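Local structure of putative GH105 family protein (Salmonella enterica subsp. enterica serovar Paratyphi A, 3QWT) at residues 108-113 and 171-176; 63-68 and 113-118; 19-24 and 374-379; 299-304 and 370-375. The protein has no confirmed function but is probably a glycoside hydrolase of family GH105, whose members release unsaturated uronic acids from the ends of oligosaccharides. One frame throughout, in Å; residues are numbered along the deposited sequence.

Interaction 1. Residues 108-113 and 171-176; sequences NVNTMA and LMMTVL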
loop_
_atom_site.group_PDB
_atom_site.type_symbol
_atom_site.label_atom_id
_atom_site.label_comp_id
_atom_site.label_asym_id
_atom_site.label_seq_id
_atom_site.Cartn_x
_atom_site.Cartn_y
_atom_site.Cartn_z
ATOM N N ASN A 108 37.327 0.144 16.524
ATOM C CA ASN A 108 38.043 0.195 15.256
ATOM C C ASN A 108 37.514 -0.876 14.307
ATOM O O ASN A 108 36.649 -1.672 14.685
ATOM C CB ASN A 108 39.548 0.021 15.472
ATOM C CG ASN A 108 39.889 -1.280 16.170
ATOM O OD1 ASN A 108 39.627 -2.371 15.649
ATOM N ND2 ASN A 108 40.487 -1.175 17.359
ATOM N N VAL A 109 38.051 -0.915 13.089
ATOM C CA VAL A 109 37.531 -1.812 12.058
ATOM C C VAL A 109 37.480 -3.251 12.561
ATOM O O VAL A 109 36.550 -3.985 12.249
ATOM C CB VAL A 109 38.328 -1.707 10.732
ATOM C CG1 VAL A 109 39.743 -2.283 10.877
ATOM C CG2 VAL A 109 37.589 -2.416 9.609
ATOM N N ASN A 110 38.472 -3.633 13.368
ATOM C CA ASN A 110 38.609 -5.022 13.842
ATOM C C ASN A 110 37.823 -5.407 15.092
ATOM O O ASN A 110 37.201 -6.472 15.144
ATOM C CB ASN A 110 40.075 -5.384 14.035
ATOM C CG ASN A 110 40.830 -5.449 12.706
ATOM O OD1 ASN A 110 40.254 -5.803 11.681
ATOM N ND2 ASN A 110 42.117 -5.103 12.727
ATOM N N THR A 111 37.849 -4.556 16.103
ATOM C CA THR A 111 37.101 -4.864 17.321
ATOM C C THR A 111 35.569 -4.866 17.079
ATOM O O THR A 111 34.786 -5.280 17.939
ATOM C CB THR A 111 37.485 -3.899 18.448
ATOM O OG1 THR A 111 37.220 -2.551 18.037
ATOM C CG2 THR A 111 38.986 -4.053 18.810
HETATM N N MSE A 112 35.166 -4.432 15.889
HETATM C CA MSE A 112 33.759 -4.437 15.457
HETATM C C MSE A 112 33.245 -5.848 15.162
HETATM O O MSE A 112 32.081 -6.165 15.438
HETATM C CB MSE A 112 33.602 -3.544 14.206
HETATM C CG MSE A 112 32.224 -3.555 13.543
HETATM SE SE MSE A 112 30.859 -2.510 14.536
HETATM C CE MSE A 112 31.727 -0.814 14.493
ATOM N N ALA A 113 34.120 -6.689 14.612
ATOM C CA ALA A 113 33.732 -8.015 14.095
ATOM C C ALA A 113 32.815 -8.833 14.991
ATOM O O ALA A 113 31.844 -9.410 14.507
ATOM C CB ALA A 113 34.969 -8.831 13.718
ATOM N N LEU A 171 35.705 -5.568 4.751
ATOM C CA LEU A 171 34.381 -6.056 4.355
ATOM C C LEU A 171 33.836 -7.078 5.346
ATOM O O LEU A 171 32.626 -7.146 5.564
ATOM C CB LEU A 171 34.344 -6.576 2.907
ATOM C CG LEU A 171 34.402 -5.454 1.855
ATOM C CD1 LEU A 171 34.859 -5.972 0.504
ATOM C CD2 LEU A 171 33.058 -4.729 1.724
HETATM N N MSE A 172 34.735 -7.846 5.960
HETATM C CA MSE A 172 34.337 -8.882 6.898
HETATM C C MSE A 172 34.138 -8.347 8.323
HETATM O O MSE A 172 33.168 -8.708 9.003
HETATM C CB MSE A 172 35.370 -10.020 6.906
HETATM C CG MSE A 172 35.111 -11.127 7.925
HETATM SE SE MSE A 172 33.605 -12.275 7.434
HETATM C CE MSE A 172 32.459 -11.909 8.971
HETATM N N MSE A 173 35.059 -7.495 8.768
HETATM C CA MSE A 173 35.111 -7.066 10.166
HETATM C C MSE A 173 34.154 -5.928 10.554
HETATM O O MSE A 173 33.842 -5.773 11.732
HETATM C CB MSE A 173 36.523 -6.645 10.541
HETATM C CG MSE A 173 37.607 -7.610 10.089
HETATM SE SE MSE A 173 37.190 -9.480 10.424
HETATM C CE MSE A 173 38.574 -10.226 9.244
ATOM N N THR A 174 33.718 -5.117 9.589
ATOM C CA THR A 174 32.818 -3.997 9.897
ATOM C C THR A 174 31.622 -3.881 8.960
ATOM O O THR A 174 30.500 -3.669 9.402
ATOM C CB THR A 174 33.574 -2.637 9.945
ATOM O OG1 THR A 174 34.398 -2.606 11.109
ATOM C CG2 THR A 174 32.614 -1.465 10.033
ATOM N N VAL A 175 31.847 -4.001 7.663
ATOM C CA VAL A 175 30.724 -3.855 6.767
ATOM C C VAL A 175 29.633 -4.892 7.019
ATOM O O VAL A 175 28.476 -4.545 7.193
ATOM C CB VAL A 175 31.111 -3.920 5.294
ATOM C CG1 VAL A 175 29.878 -3.579 4.460
ATOM C CG2 VAL A 175 32.236 -2.958 5.010
ATOM N N LEU A 176 29.987 -6.167 7.015
ATOM C CA LEU A 176 28.962 -7.185 7.159
ATOM C C LEU A 176 28.225 -7.038 8.494
ATOM O O LEU A 176 27.005 -7.123 8.532
ATOM C CB LEU A 176 29.547 -8.589 6.986
ATOM C CG LEU A 176 28.538 -9.717 7.191
ATOM C CD1 LEU A 176 27.359 -9.577 6.242
ATOM C CD2 LEU A 176 29.208 -11.040 6.985
#
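Val109 and Ala113 bring the 108-113 loop against the first turns of helix 170-184; the CA atoms of Ala113 and Met173 lie 4.3 Å apart, and the helix widens into a pi-type turn over 171-175. Thr174 OG1 donates to Val109 O at 2.8 Å, in the carbonyl plane and on a lone pair, with a C=O...O angle of 113°. This hydroxyl sits beside the backbone N of Thr174 (chi1 -71°), which turns it to the loop. Val109 CG2 lies 3.5 Å from the same OG1, and Met112 places its CB and CG across OG1 and Met173 O. In the alpha/alpha toroid the loop links helices 86-102 and 114-125, and its shape is set by an Asx motif, with Thr111 N donating to Asn108 OD1 at 2.9 Å, followed by a type I turn from Asn110 to Ala113. The selenomethionine Met173 meets the loop with the root of its side chain: CB is 3.2 Å from Val109 O and CG packs beside Asn110 OD1; the chain then bends at chi2 (-45°), and SE stands near Ala113 CB. Asn110 ND2 binds a glycerol, probably from the crystallisation liquor, while Trp137 and Trp140 of helix 131-143 pack on Met112.

Interaction 2. Residues 63-68 and 113-118; sequences AGWEWT and APFLTL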
loop_
_atom_site.group_PDB
_atom_site.type_symbol
_atom_site.label_atom_id
_atom_site.label_comp_id
_atom_site.label_asym_id
_atom_site.label_seq_id
_atom_site.Cartn_x
_atom_site.Cartn_y
_atom_site.Cartn_z
ATOM N N ALA A 63 40.662 -15.597 25.420
ATOM C CA ALA A 63 40.215 -14.553 26.332
ATOM C C ALA A 63 40.450 -13.134 25.801
ATOM O O ALA A 63 40.255 -12.157 26.526
ATOM C CB ALA A 63 40.838 -14.733 27.707
ATOM N N GLY A 64 40.839 -13.017 24.534
ATOM C CA GLY A 64 41.100 -11.713 23.945
ATOM C C GLY A 64 39.907 -11.091 23.225
ATOM O O GLY A 64 38.872 -11.724 23.037
ATOM N N TRP A 65 40.066 -9.834 22.826
ATOM C CA TRP A 65 39.084 -9.148 22.006
ATOM C C TRP A 65 39.720 -8.524 20.768
ATOM O O TRP A 65 40.279 -7.428 20.828
ATOM C CB TRP A 65 38.385 -8.062 22.824
ATOM C CG TRP A 65 37.211 -7.375 22.130
ATOM C CD1 TRP A 65 36.977 -7.264 20.779
ATOM C CD2 TRP A 65 36.109 -6.714 22.781
ATOM N NE1 TRP A 65 35.798 -6.563 20.555
ATOM C CE2 TRP A 65 35.254 -6.214 21.767
ATOM C CE3 TRP A 65 35.777 -6.479 24.123
ATOM C CZ2 TRP A 65 34.090 -5.504 22.059
ATOM C CZ3 TRP A 65 34.613 -5.777 24.413
ATOM C CH2 TRP A 65 33.786 -5.292 23.385
ATOM N N GLU A 66 39.650 -9.227 19.648
ATOM C CA GLU A 66 39.908 -8.594 18.359
ATOM C C GLU A 66 39.227 -9.300 17.190
ATOM O O GLU A 66 38.405 -10.193 17.380
ATOM C CB GLU A 66 41.397 -8.423 18.077
ATOM C CG GLU A 66 41.636 -7.309 17.059
ATOM C CD GLU A 66 42.952 -7.434 16.395
ATOM O OE1 GLU A 66 43.550 -6.397 16.052
ATOM O OE2 GLU A 66 43.398 -8.582 16.216
ATOM N N TRP A 67 39.568 -8.889 15.978
ATOM C CA TRP A 67 38.860 -9.389 14.801
ATOM C C TRP A 67 38.871 -10.904 14.770
ATOM O O TRP A 67 37.946 -11.535 14.261
ATOM C CB TRP A 67 39.436 -8.805 13.505
ATOM C CG TRP A 67 40.820 -9.294 13.174
ATOM C CD1 TRP A 67 42.003 -8.749 13.586
ATOM C CD2 TRP A 67 41.161 -10.426 12.367
ATOM N NE1 TRP A 67 43.057 -9.468 13.085
ATOM C CE2 TRP A 67 42.570 -10.505 12.334
ATOM C CE3 TRP A 67 40.413 -11.381 11.673
ATOM C CZ2 TRP A 67 43.248 -11.501 11.632
ATOM C CZ3 TRP A 67 41.084 -12.365 10.969
ATOM C CH2 TRP A 67 42.493 -12.420 10.959
ATOM N N THR A 68 39.906 -11.488 15.342
ATOM C CA THR A 68 40.101 -12.927 15.228
ATOM C C THR A 68 38.988 -13.632 15.973
ATOM O O THR A 68 38.357 -14.546 15.455
ATOM C CB THR A 68 41.480 -13.364 15.783
ATOM O OG1 THR A 68 41.556 -13.051 17.183
ATOM C CG2 THR A 68 42.600 -12.647 15.028
ATOM N N ALA A 113 34.120 -6.689 14.612
ATOM C CA ALA A 113 33.732 -8.015 14.095
ATOM C C ALA A 113 32.815 -8.833 14.991
ATOM O O ALA A 113 31.844 -9.410 14.507
ATOM C CB ALA A 113 34.969 -8.831 13.718
ATOM N N PRO A 114 33.107 -8.889 16.302
ATOM C CA PRO A 114 32.220 -9.704 17.144
ATOM C C PRO A 114 30.741 -9.258 17.154
ATOM O O PRO A 114 29.874 -10.032 17.550
ATOM C CB PRO A 114 32.838 -9.570 18.542
ATOM C CG PRO A 114 34.320 -9.358 18.253
ATOM C CD PRO A 114 34.349 -8.501 17.007
ATOM N N PHE A 115 30.444 -8.045 16.727
ATOM C CA PHE A 115 29.055 -7.596 16.840
ATOM C C PHE A 115 28.118 -8.215 15.808
ATOM O O PHE A 115 26.899 -8.264 16.010
ATOM C CB PHE A 115 28.969 -6.080 16.943
ATOM C CG PHE A 115 29.593 -5.560 18.200
ATOM C CD1 PHE A 115 28.931 -5.692 19.411
ATOM C CD2 PHE A 115 30.874 -5.022 18.187
ATOM C CE1 PHE A 115 29.516 -5.249 20.581
ATOM C CE2 PHE A 115 31.464 -4.575 19.352
ATOM C CZ PHE A 115 30.786 -4.686 20.553
ATOM N N LEU A 116 28.713 -8.737 14.735
ATOM C CA LEU A 116 28.006 -9.599 13.813
ATOM C C LEU A 116 27.325 -10.753 14.567
ATOM O O LEU A 116 26.131 -10.992 14.408
ATOM C CB LEU A 116 28.971 -10.134 12.745
ATOM C CG LEU A 116 28.400 -11.182 11.784
ATOM C CD1 LEU A 116 27.094 -10.724 11.167
ATOM C CD2 LEU A 116 29.412 -11.503 10.678
ATOM N N THR A 117 28.083 -11.463 15.398
ATOM C CA THR A 117 27.520 -12.613 16.108
ATOM C C THR A 117 26.551 -12.183 17.207
ATOM O O THR A 117 25.515 -12.821 17.434
ATOM C CB THR A 117 28.625 -13.505 16.667
ATOM O OG1 THR A 117 29.432 -13.975 15.580
ATOM C CG2 THR A 117 28.050 -14.697 17.418
ATOM N N LEU A 118 26.884 -11.087 17.877
ATOM C CA LEU A 118 26.013 -10.558 18.905
ATOM C C LEU A 118 24.660 -10.186 18.298
ATOM O O LEU A 118 23.599 -10.396 18.914
ATOM C CB LEU A 118 26.641 -9.333 19.563
ATOM C CG LEU A 118 25.895 -8.913 20.828
ATOM C CD1 LEU A 118 25.951 -9.992 21.935
ATOM C CD2 LEU A 118 26.396 -7.558 21.324
#
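Trp65 and Phe115 meet with their side chains crossing at about a right angle, Phe115 CZ lying 3.7 Å from Trp65 CZ2. The phenyl tip comes in at the rim of the indole, close to the indole plane, so the six-membered end of the tryptophan is met along its border. Next to it, Pro114 comes up to the five-membered ring, its CG 3.9 Å from Trp65 NE1 in an oblique contact. Further along, Ala113 CB lies 4.1 Å from Trp67 O. With CG of Trp65 anti to its own N (chi1 -173°), the indole reaches out to the first turn of helix 114-125. There it is fixed in rotation: NE1 is hydrogen-bonded to Thr111 O, just ahead of the helix, and Trp95 of helix 86-102 meets the indole edge-to-face. Trp137 packs against Phe115. Next to Trp65 in the chain, Glu66 is the N-cap of helix 67-83, and its OE1 lies at the edge of the Trp67 ring. Thr68 CG2 sits 3.4 Å above one face of that ring, which also stacks with Tyr364. Trp67 stands about 3 Å (nearest atoms) from a bound glycerol, probably from the crystallisation liquor. The contact thus brings together the N-terminal ends of helices 67-83 and 114-125 in the alpha/alpha toroid, and the glycerol beside Trp67 and Tyr364 may mark a pocket, as aromatic residues often line carbohydrate sites in glycoside hydrolases.

Interaction 3. Residues 19-24 and 374-379; sequences HFIARD and TEYLRN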
loop_
_atom_site.group_PDB
_atom_site.type_symbol
_atom_site.label_atom_id
_atom_site.label_comp_id
_atom_site.label_asym_id
_atom_site.label_seq_id
_atom_site.Cartn_x
_atom_site.Cartn_y
_atom_site.Cartn_z
ATOM N N HIS A 19 30.037 -39.890 -0.195
ATOM C CA HIS A 19 30.626 -39.135 0.893
ATOM C C HIS A 19 31.951 -39.741 1.296
ATOM O O HIS A 19 32.015 -40.861 1.807
ATOM C CB HIS A 19 29.679 -39.066 2.085
ATOM C CG HIS A 19 28.454 -38.248 1.827
ATOM N ND1 HIS A 19 27.231 -38.539 2.390
ATOM C CD2 HIS A 19 28.263 -37.150 1.056
ATOM C CE1 HIS A 19 26.340 -37.655 1.981
ATOM N NE2 HIS A 19 26.941 -36.800 1.175
ATOM N N PHE A 20 33.018 -38.994 1.057
ATOM C CA PHE A 20 34.334 -39.468 1.425
ATOM C C PHE A 20 34.460 -39.507 2.942
ATOM O O PHE A 20 35.238 -40.284 3.484
ATOM C CB PHE A 20 35.427 -38.611 0.782
ATOM C CG PHE A 20 35.635 -37.278 1.438
ATOM C CD1 PHE A 20 36.635 -37.107 2.371
ATOM C CD2 PHE A 20 34.862 -36.195 1.094
ATOM C CE1 PHE A 20 36.843 -35.890 2.955
ATOM C CE2 PHE A 20 35.074 -34.972 1.677
ATOM C CZ PHE A 20 36.063 -34.818 2.605
ATOM N N ILE A 21 33.670 -38.684 3.625
ATOM C CA ILE A 21 33.704 -38.651 5.085
ATOM C C ILE A 21 32.281 -38.669 5.624
ATOM O O ILE A 21 31.404 -38.007 5.074
ATOM C CB ILE A 21 34.480 -37.410 5.581
ATOM C CG1 ILE A 21 34.609 -37.415 7.100
ATOM C CG2 ILE A 21 33.847 -36.107 5.048
ATOM C CD1 ILE A 21 35.193 -36.135 7.650
ATOM N N ALA A 22 32.023 -39.436 6.677
ATOM C CA ALA A 22 30.641 -39.585 7.133
ATOM C C ALA A 22 30.160 -38.396 7.948
ATOM O O ALA A 22 30.948 -37.741 8.628
ATOM C CB ALA A 22 30.444 -40.865 7.894
ATOM N N ARG A 23 28.856 -38.128 7.870
ATOM C CA ARG A 23 28.280 -36.992 8.565
ATOM C C ARG A 23 28.804 -36.836 9.989
ATOM O O ARG A 23 29.281 -35.767 10.373
ATOM C CB ARG A 23 26.749 -37.064 8.613
ATOM C CG ARG A 23 26.132 -35.778 9.211
ATOM C CD ARG A 23 24.649 -35.874 9.456
ATOM N NE ARG A 23 24.347 -36.918 10.424
ATOM C CZ ARG A 23 23.120 -37.243 10.808
ATOM N NH1 ARG A 23 22.071 -36.596 10.315
ATOM N NH2 ARG A 23 22.945 -38.214 11.691
ATOM N N ASP A 24 28.689 -37.886 10.785
ATOM C CA ASP A 24 29.003 -37.754 12.201
ATOM C C ASP A 24 30.498 -37.643 12.463
ATOM O O ASP A 24 30.927 -37.118 13.486
ATOM C CB ASP A 24 28.318 -38.854 13.008
ATOM C CG ASP A 24 26.794 -38.705 12.979
ATOM O OD1 ASP A 24 26.317 -37.553 12.870
ATOM O OD2 ASP A 24 26.070 -39.718 13.045
ATOM N N THR A 374 30.819 -26.541 8.099
ATOM C CA THR A 374 29.382 -26.465 8.388
ATOM C C THR A 374 28.548 -26.345 7.128
ATOM O O THR A 374 27.494 -26.967 6.998
ATOM C CB THR A 374 29.045 -25.309 9.321
ATOM O OG1 THR A 374 29.708 -25.504 10.575
ATOM C CG2 THR A 374 27.546 -25.251 9.554
ATOM N N GLU A 375 29.016 -25.533 6.191
ATOM C CA GLU A 375 28.354 -25.438 4.909
ATOM C C GLU A 375 28.408 -26.810 4.213
ATOM O O GLU A 375 27.451 -27.225 3.552
ATOM C CB GLU A 375 28.981 -24.317 4.068
ATOM C CG GLU A 375 28.447 -24.205 2.641
ATOM C CD GLU A 375 26.971 -23.807 2.543
ATOM O OE1 GLU A 375 26.503 -23.013 3.366
ATOM O OE2 GLU A 375 26.275 -24.274 1.615
ATOM N N TYR A 376 29.510 -27.531 4.391
ATOM C CA TYR A 376 29.648 -28.840 3.758
ATOM C C TYR A 376 28.671 -29.860 4.353
ATOM O O TYR A 376 28.201 -30.769 3.654
ATOM C CB TYR A 376 31.084 -29.341 3.872
ATOM C CG TYR A 376 31.393 -30.534 2.982
ATOM C CD1 TYR A 376 31.605 -31.800 3.531
ATOM C CD2 TYR A 376 31.482 -30.393 1.600
ATOM C CE1 TYR A 376 31.889 -32.881 2.740
ATOM C CE2 TYR A 376 31.773 -31.486 0.789
ATOM C CZ TYR A 376 31.974 -32.727 1.370
ATOM O OH TYR A 376 32.261 -33.829 0.590
ATOM N N LEU A 377 28.363 -29.693 5.641
ATOM C CA LEU A 377 27.367 -30.520 6.317
ATOM C C LEU A 377 25.992 -30.433 5.667
ATOM O O LEU A 377 25.199 -31.367 5.771
ATOM C CB LEU A 377 27.251 -30.152 7.800
ATOM C CG LEU A 377 28.150 -30.966 8.745
ATOM C CD1 LEU A 377 27.992 -30.486 10.173
ATOM C CD2 LEU A 377 27.863 -32.466 8.656
ATOM N N ARG A 378 25.696 -29.320 5.009
ATOM C CA ARG A 378 24.400 -29.192 4.338
ATOM C C ARG A 378 24.229 -30.268 3.275
ATOM O O ARG A 378 23.114 -30.696 3.000
ATOM C CB ARG A 378 24.192 -27.798 3.746
ATOM C CG ARG A 378 23.949 -26.715 4.792
ATOM C CD ARG A 378 23.618 -25.393 4.121
ATOM N NE ARG A 378 22.260 -25.378 3.580
ATOM C CZ ARG A 378 21.173 -25.122 4.308
ATOM N NH1 ARG A 378 19.967 -25.120 3.748
ATOM N NH2 ARG A 378 21.297 -24.869 5.606
ATOM N N ASN A 379 25.338 -30.714 2.695
ATOM C CA ASN A 379 25.314 -31.878 1.800
ATOM C C ASN A 379 24.804 -33.169 2.451
ATOM O O ASN A 379 24.526 -34.148 1.756
ATOM C CB ASN A 379 26.691 -32.130 1.182
ATOM C CG ASN A 379 27.012 -31.159 0.073
ATOM O OD1 ASN A 379 26.122 -30.552 -0.507
ATOM N ND2 ASN A 379 28.292 -31.012 -0.233
#
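His19 opens the contact, its NE2 3.6 Å from Asn379 O, and its ring stacks on Tyr380. Phe20 then turns the edge of its ring to Tyr376, Phe20 CE2 lying 3.2 Å from Tyr376 OH, which is near the phenyl plane. The torsion chi1 of 76° folds this ring back between the N and carbonyl carbon of Phe20, and Ile21 CG2 lies 3.5 Å above one of its faces. Ile21 also brings CG2 to within 4.4 Å of Tyr376 CE1, and its carbonyl accepts from Tyr380 OH. Past Ala22, the N-cap of helix 23-37, Arg23 lays its aliphatic stem across Leu377, CG to CD2 3.8 Å. Beyond the stem the chain bends at chi3 (62°); NE makes a salt bridge to Asp24 OD1 at 3.2 Å, meeting it from above the carboxylate plane, and NH1 reaches Phe100 O of the second subunit. The segment before helix 23-37 is thus joined to the last helix by apolar carbons and a ring edge set against a hydroxyl, not by hydrogen bonds between the two segments, whereas the polar ends are served elsewhere, Tyr376 OH by Glu322 and the guanidinium partly across the subunit boundary.

Interaction 4. Residues 299-304 and 370-375; sequences GFAYGI and MLCLTE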
loop_
_atom_site.group_PDB
_atom_site.type_symbol
_atom_site.label_atom_id
_atom_site.label_comp_id
_atom_site.label_asym_id
_atom_site.label_seq_id
_atom_site.Cartn_x
_atom_site.Cartn_y
_atom_site.Cartn_z
ATOM N N GLY A 299 38.040 -20.349 3.820
ATOM C CA GLY A 299 37.045 -19.329 3.530
ATOM C C GLY A 299 36.562 -19.537 2.112
ATOM O O GLY A 299 35.366 -19.463 1.826
ATOM N N PHE A 300 37.515 -19.823 1.230
ATOM C CA PHE A 300 37.225 -20.096 -0.162
ATOM C C PHE A 300 36.257 -21.261 -0.277
ATOM O O PHE A 300 35.245 -21.175 -0.963
ATOM C CB PHE A 300 38.519 -20.410 -0.891
ATOM C CG PHE A 300 39.381 -19.210 -1.131
ATOM C CD1 PHE A 300 38.814 -17.954 -1.283
ATOM C CD2 PHE A 300 40.761 -19.337 -1.218
ATOM C CE1 PHE A 300 39.610 -16.844 -1.522
ATOM C CE2 PHE A 300 41.562 -18.231 -1.458
ATOM C CZ PHE A 300 40.987 -16.984 -1.604
ATOM N N ALA A 301 36.562 -22.346 0.420
ATOM C CA ALA A 301 35.697 -23.510 0.407
ATOM C C ALA A 301 34.291 -23.088 0.793
ATOM O O ALA A 301 33.327 -23.396 0.096
ATOM C CB ALA A 301 36.215 -24.571 1.365
ATOM N N TYR A 302 34.178 -22.366 1.903
ATOM C CA TYR A 302 32.872 -21.933 2.371
ATOM C C TYR A 302 32.091 -21.193 1.290
ATOM O O TYR A 302 30.982 -21.590 0.926
ATOM C CB TYR A 302 32.999 -21.052 3.605
ATOM C CG TYR A 302 31.679 -20.427 4.004
ATOM C CD1 TYR A 302 30.721 -21.160 4.691
ATOM C CD2 TYR A 302 31.385 -19.108 3.680
ATOM C CE1 TYR A 302 29.510 -20.594 5.048
ATOM C CE2 TYR A 302 30.183 -18.535 4.032
ATOM C CZ TYR A 302 29.245 -19.278 4.718
ATOM O OH TYR A 302 28.041 -18.706 5.077
ATOM N N GLY A 303 32.683 -20.123 0.774
ATOM C CA GLY A 303 32.001 -19.260 -0.177
ATOM C C GLY A 303 31.607 -19.984 -1.442
ATOM O O GLY A 303 30.478 -19.849 -1.930
ATOM N N ILE A 304 32.543 -20.753 -1.985
ATOM C CA ILE A 304 32.279 -21.495 -3.202
ATOM C C ILE A 304 31.146 -22.486 -2.977
ATOM O O ILE A 304 30.251 -22.613 -3.803
ATOM C CB ILE A 304 33.538 -22.192 -3.712
ATOM C CG1 ILE A 304 34.589 -21.141 -4.068
ATOM C CG2 ILE A 304 33.214 -23.064 -4.924
ATOM C CD1 ILE A 304 35.944 -21.715 -4.497
HETATM N N MSE A 370 35.551 -24.372 10.538
HETATM C CA MSE A 370 34.203 -24.802 10.877
HETATM C C MSE A 370 33.161 -24.132 10.011
HETATM O O MSE A 370 32.114 -24.709 9.743
HETATM C CB MSE A 370 33.898 -24.726 12.390
HETATM C CG MSE A 370 33.949 -23.367 13.060
HETATM SE SE MSE A 370 34.029 -23.586 15.036
HETATM C CE MSE A 370 35.936 -23.353 15.243
ATOM N N LEU A 371 33.462 -22.927 9.544
ATOM C CA LEU A 371 32.587 -22.269 8.588
ATOM C C LEU A 371 32.394 -23.182 7.386
ATOM O O LEU A 371 31.269 -23.581 7.072
ATOM C CB LEU A 371 33.171 -20.926 8.133
ATOM C CG LEU A 371 32.704 -19.618 8.768
ATOM C CD1 LEU A 371 33.389 -18.470 8.055
ATOM C CD2 LEU A 371 31.172 -19.457 8.702
ATOM N N CYS A 372 33.498 -23.519 6.717
ATOM C CA CYS A 372 33.414 -24.296 5.484
ATOM C C CYS A 372 32.896 -25.696 5.769
ATOM O O CYS A 372 32.160 -26.263 4.965
ATOM C CB CYS A 372 34.763 -24.347 4.751
ATOM S SG CYS A 372 36.109 -25.273 5.576
ATOM N N LEU A 373 33.259 -26.248 6.922
ATOM C CA LEU A 373 32.838 -27.604 7.234
ATOM C C LEU A 373 31.340 -27.632 7.547
ATOM O O LEU A 373 30.654 -28.620 7.255
ATOM C CB LEU A 373 33.682 -28.232 8.358
ATOM C CG LEU A 373 35.141 -28.557 8.023
ATOM C CD1 LEU A 373 35.887 -29.063 9.259
ATOM C CD2 LEU A 373 35.230 -29.569 6.902
ATOM N N THR A 374 30.819 -26.541 8.099
ATOM C CA THR A 374 29.382 -26.465 8.388
ATOM C C THR A 374 28.548 -26.345 7.128
ATOM O O THR A 374 27.494 -26.967 6.998
ATOM C CB THR A 374 29.045 -25.309 9.321
ATOM O OG1 THR A 374 29.708 -25.504 10.575
ATOM C CG2 THR A 374 27.546 -25.251 9.554
ATOM N N GLU A 375 29.016 -25.533 6.191
ATOM C CA GLU A 375 28.354 -25.438 4.909
ATOM C C GLU A 375 28.408 -26.810 4.213
ATOM O O GLU A 375 27.451 -27.225 3.552
ATOM C CB GLU A 375 28.981 -24.317 4.068
ATOM C CG GLU A 375 28.447 -24.205 2.641
ATOM C CD GLU A 375 26.971 -23.807 2.543
ATOM O OE1 GLU A 375 26.503 -23.013 3.366
ATOM O OE2 GLU A 375 26.275 -24.274 1.615
#
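Tyr302 reaches across helix 363-377 and buries more surface here than any other residue. Its backbone comes very close to Cys372, with the two CA atoms 3.9 Å apart, and the helix axes of the segments approach to 7.8 Å at an angle of 30°. With CG anti to the backbone N (chi1 172°), the phenol ring is laid against the turn from Leu371 to Glu375. Tyr302 CD1 touches Leu371 O at 3.4 Å, and on the following turn Glu375 CB packs at 3.7 Å from CD1. Leu371 adds its CD2 over one ring face, 4.2 Å above the plane and displaced toward the rim. Cys372 fills the step between the backbones: its CB is 3.5 Å from Tyr302 N and 3.7 Å from Ala301 CB. Ile325 of helix 318-330 packs on both Ala301 and Cys372 from outside the pair. The buried phenol is satisfied by Asp243 and Lys306 at OH, and His78 meets its ring edge-to-face; together they probably fix its orientation. The carboxylate of Glu375 is salt-bridged to Arg309. The side chain of Tyr302 is about 4 Å (nearest atoms) from a glycerol, probably from the crystallisation liquor. Two helices running in nearly the same direction, with the longer helix 318-330 lying between them in sequence and packing on both, fit the alternation of inner and outer helices in an alpha/alpha toroid.

Interactions 1 and 2 form one continuous patch, their centres 9 Å apart: they share Ala113, Met173 CE packs 3.3 Å from Trp67 CE3, and Met172 CE lies 3.5 Å from Leu116 CD2. Interactions 3 and 4 follow helix 363-377, sharing Thr374 and Glu375, with centres 11 Å apart. The patch of interactions 1 and 2 does not touch interaction 4, whose centre is about 19 Å from either, and interaction 1 lies across the chain's centre from interaction 3, about 30 Å away between centres. Glycerol, probably from the crystallisation liquor, is bound beside interactions 1, 2 and 4 and may mark pockets, though no active site is established; interaction 3 joins 19-24 to the last helix beside the second subunit.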